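Transmembrane oligosaccharyl transferase (Archaeoglobus fulgidus, PDB 3WAJ) is a membrane protein of the STT3 oligosaccharyl transferase family, in which a bundle of transmembrane helices with a zinc site is followed by a globular C-terminal part. Local coordinates at residues Ala222-Ile225 with Leu226-Phe230; Met408-Leu411 with Ile412-Ile415. All blocks are in the same frame, centred on the assembly; numbering follows the deposited sequence.

Interaction 1: Ala222-Ile225 with Leu226-Phe230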
# COMPACT_ATOMS: atom_id res chain seq x y z
N ALA A 222 -15.46 14.75 -13.57
CA ALA A 222 -16.60 15.63 -13.88
C ALA A 222 -16.24 17.13 -13.94
O ALA A 222 -16.55 17.79 -14.93
CB ALA A 222 -17.81 15.35 -12.96
N PRO A 223 -15.59 17.68 -12.88
CA PRO A 223 -15.10 19.07 -12.96
C PRO A 223 -14.19 19.29 -14.16
O PRO A 223 -14.25 20.35 -14.79
CB PRO A 223 -14.27 19.22 -11.68
CG PRO A 223 -14.83 18.22 -10.73
CD PRO A 223 -15.35 17.09 -11.55
N ILE A 224 -13.35 18.30 -14.48
CA ILE A 224 -12.43 18.41 -15.62
C ILE A 224 -13.17 18.67 -16.93
O ILE A 224 -12.89 19.64 -17.62
CB ILE A 224 -11.53 17.17 -15.73
CG1 ILE A 224 -10.52 17.12 -14.57
CG2 ILE A 224 -10.79 17.15 -17.06
CD1 ILE A 224 -9.67 15.86 -14.55
N ILE A 225 -14.11 17.79 -17.27
CA ILE A 225 -14.94 17.97 -18.46
C ILE A 225 -15.73 19.28 -18.43
O ILE A 225 -15.92 19.92 -19.46
CB ILE A 225 -15.91 16.78 -18.64
CG1 ILE A 225 -15.11 15.49 -18.80
CG2 ILE A 225 -16.82 17.00 -19.85
CD1 ILE A 225 -15.97 14.25 -18.95
N LEU A 226 -16.20 19.69 -17.25
CA LEU A 226 -16.95 20.94 -17.15
C LEU A 226 -16.04 22.12 -17.45
O LEU A 226 -16.48 23.12 -18.01
CB LEU A 226 -17.60 21.09 -15.78
CG LEU A 226 -18.82 20.21 -15.55
CD1 LEU A 226 -19.27 20.33 -14.10
CD2 LEU A 226 -19.96 20.60 -16.50
N ALA A 227 -14.76 22.01 -17.10
CA ALA A 227 -13.78 23.02 -17.50
C ALA A 227 -13.67 23.13 -19.03
O ALA A 227 -13.45 24.23 -19.56
CB ALA A 227 -12.41 22.76 -16.86
N PHE A 228 -13.84 22.01 -19.74
CA PHE A 228 -13.85 22.03 -21.21
C PHE A 228 -14.95 22.96 -21.69
O PHE A 228 -14.75 23.72 -22.64
CB PHE A 228 -14.11 20.64 -21.82
CG PHE A 228 -13.07 19.60 -21.49
CD1 PHE A 228 -11.86 19.94 -20.91
CD2 PHE A 228 -13.32 18.27 -21.78
CE1 PHE A 228 -10.91 18.97 -20.61
CE2 PHE A 228 -12.37 17.29 -21.49
CZ PHE A 228 -11.17 17.64 -20.90
N MET A 229 -16.11 22.88 -21.05
CA MET A 229 -17.25 23.68 -21.47
C MET A 229 -17.04 25.13 -21.05
O MET A 229 -17.29 26.05 -21.84
CB MET A 229 -18.56 23.12 -20.92
CG MET A 229 -18.79 21.68 -21.35
SD MET A 229 -20.25 20.96 -20.60
CE MET A 229 -21.50 22.09 -21.19
N PHE A 230 -16.59 25.33 -19.83
CA PHE A 230 -16.29 26.67 -19.33
C PHE A 230 -15.46 27.44 -20.37
O PHE A 230 -15.88 28.47 -20.87
CB PHE A 230 -15.56 26.60 -18.00
CG PHE A 230 -15.19 27.94 -17.44
CD1 PHE A 230 -16.12 28.68 -16.72
CD2 PHE A 230 -13.92 28.47 -17.64
CE1 PHE A 230 -15.78 29.94 -16.20
CE2 PHE A 230 -13.58 29.72 -17.12
CZ PHE A 230 -14.51 30.45 -16.40
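L226 N donates to A222 O over 3.0 Å with an N-H...O angle of 156°, and A227 N reaches P223 O over 2.9 Å, so both carbonyls from the start of the stretch have a sound i to i+4 partner. The next two carbonyls are held less firmly. F228 N is shared between two acceptors, I224 O at 3.3 Å and I225 O at 3.0 Å; both bonds are weak, the second because its N-H...O angle falls to 121°. I225 O also takes a long, weak bond from M229 N at 3.4 Å. It therefore has two poor donors in place of one good one, a mixture of i+3 and i+4 bonding. These residues form the early turns of helix 221-234, probably one of the membrane-embedded helices of the STT3 N-terminal region, which is assigned to the GT-C clan. P223 has no N-H to give, which costs little in the first turn, where the carbonyl four residues back lies before the helix. At the far end L226 O accepts F230 N in an i to i+4 bond, alongside a weak one from M229 N. The F228 ring folds back over the weakly bonded peptides: CG lies beside its own backbone N, and chi2 of -12° brings the ring plane close to the CA-CB bond. One ring face then receives I225 CA in a CH-pi contact, 4.0 Å from the centroid, and I224 O, which lies 3.4 Å above the ring plane toward the rim. I224 runs alongside the ring, its CG2 meeting F228 CZ at 3.9 Å. Helix 243-261 covers A222 and I225 through F254, while helix 278-303 meets A222 and L226 at S287. M229 packs against both of those helices.

Interaction 2: Met408-Leu411 with Ile412-Ile415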
# COMPACT_ATOMS: atom_id res chain seq x y z
N MET A 408 -7.63 21.92 -27.17
CA MET A 408 -7.75 22.69 -25.94
C MET A 408 -8.14 21.80 -24.76
O MET A 408 -7.62 21.95 -23.66
CB MET A 408 -8.76 23.83 -26.10
CG MET A 408 -8.78 24.78 -24.90
SD MET A 408 -10.23 25.84 -24.85
CE MET A 408 -11.54 24.61 -24.96
N ALA A 409 -9.05 20.86 -25.01
CA ALA A 409 -9.50 19.93 -23.98
C ALA A 409 -8.33 19.14 -23.42
O ALA A 409 -8.20 18.96 -22.21
CB ALA A 409 -10.57 19.00 -24.54
N LEU A 410 -7.45 18.68 -24.31
CA LEU A 410 -6.30 17.88 -23.90
C LEU A 410 -5.35 18.66 -22.98
O LEU A 410 -4.89 18.12 -21.96
CB LEU A 410 -5.56 17.34 -25.12
CG LEU A 410 -4.89 15.97 -24.99
CD1 LEU A 410 -5.92 14.83 -24.92
CD2 LEU A 410 -3.92 15.78 -26.14
N LEU A 411 -5.06 19.91 -23.33
CA LEU A 411 -4.20 20.77 -22.51
C LEU A 411 -4.76 20.98 -21.11
O LEU A 411 -4.02 20.94 -20.12
CB LEU A 411 -3.98 22.12 -23.21
CG LEU A 411 -2.74 22.12 -24.12
CD1 LEU A 411 -2.77 23.27 -25.12
CD2 LEU A 411 -1.48 22.16 -23.27
N ILE A 412 -6.07 21.22 -21.04
CA ILE A 412 -6.78 21.42 -19.78
C ILE A 412 -6.65 20.18 -18.91
O ILE A 412 -6.44 20.27 -17.71
CB ILE A 412 -8.28 21.71 -20.05
CG1 ILE A 412 -8.45 23.05 -20.76
CG2 ILE A 412 -9.08 21.70 -18.75
CD1 ILE A 412 -9.91 23.41 -21.01
N TRP A 413 -6.80 19.01 -19.54
CA TRP A 413 -6.62 17.74 -18.84
C TRP A 413 -5.20 17.64 -18.30
O TRP A 413 -5.00 17.28 -17.14
CB TRP A 413 -6.92 16.58 -19.79
CG TRP A 413 -6.45 15.23 -19.30
CD1 TRP A 413 -6.85 14.58 -18.16
CD2 TRP A 413 -5.53 14.36 -19.96
NE1 TRP A 413 -6.21 13.37 -18.06
CE2 TRP A 413 -5.40 13.20 -19.16
CE3 TRP A 413 -4.79 14.44 -21.14
CZ2 TRP A 413 -4.56 12.14 -19.51
CZ3 TRP A 413 -3.96 13.39 -21.49
CH2 TRP A 413 -3.85 12.25 -20.68
N ALA A 414 -4.22 17.97 -19.14
CA ALA A 414 -2.81 17.89 -18.76
C ALA A 414 -2.46 18.84 -17.61
O ALA A 414 -1.81 18.44 -16.64
CB ALA A 414 -1.93 18.14 -19.97
N ILE A 415 -2.88 20.09 -17.74
CA ILE A 415 -2.63 21.09 -16.70
C ILE A 415 -3.32 20.75 -15.39
O ILE A 415 -2.73 20.89 -14.32
CB ILE A 415 -3.07 22.49 -17.16
CG1 ILE A 415 -2.22 22.93 -18.35
CG2 ILE A 415 -2.97 23.50 -16.02
CD1 ILE A 415 -2.78 24.14 -19.05
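L410 and W413, three residues apart, lie side by side and point the same way, the leucine CD1 coming to 4.0 Å from CE3 of the indole. W413 holds its CG anti to the backbone N (chi1 166°), which brings the benzo edge of the indole back toward the preceding turn. L410 O sits near the ring plane at that edge, 3.8 Å from W413 CE3. On another side of the helix, M408 CG meets I412 CD1 at 4.3 Å, a light apolar touch. I412 makes its closer approach to the backbone: CG1, placed beside its own N, lies 3.2 Å from M408 O. I415 directs its CG1 branch at L411 O in the same manner.

Behind the side chains, four successive i to i+4 bonds set this spacing. I412 N donates to M408 O at 3.1 Å, W413 N to A409 O at 3.0 Å, A414 N to L410 O at 2.9 Å and I415 N to L411 O at 2.8 Å, the last nearly straight with an N-H...O angle of 171°. None is weak, so the backbone is evenly bonded through the whole stretch. L410 O is thus an acceptor for A414 N as well as a neighbour of the indole edge.

In the outer shell, V437 and Y438 of helix 429-446 pack on L410, and V434 of that helix reaches W413. Helix 163-181 covers the indole further with Q170 and L174. Helix 384-402 contributes F399 against M408 and I392 against L411. A regular, largely apolar alpha-helix packed by several others in this way is what is expected of a transmembrane helix within the multi-helix bundle of the STT3 N-terminal region.

How the interactions relate
Interactions 1 and 2 lie on two neighbouring, probably membrane-embedded helices, 221-234 and 405-420, with centres about 10 Å apart, and they touch directly. F228 is the main bridge: its CE1 approaches A409 O at 3.1 Å and I412 CG2 at 3.8 Å. I412 meets the other helix a second time, its CD1 lying 3.9 Å from A227 O, and M408 CE stands 4.1 Å from F228 O. The ring that leans on its own helix in interaction 1 is therefore also wedged against interaction 2. Neither contact supplies a ligand to the zinc ion, which is bound by D47, D161 and H163; the link is indirect, A409 and W413 touching helix 163-181 at L178, Q170 and L174, well along from H163 at its start.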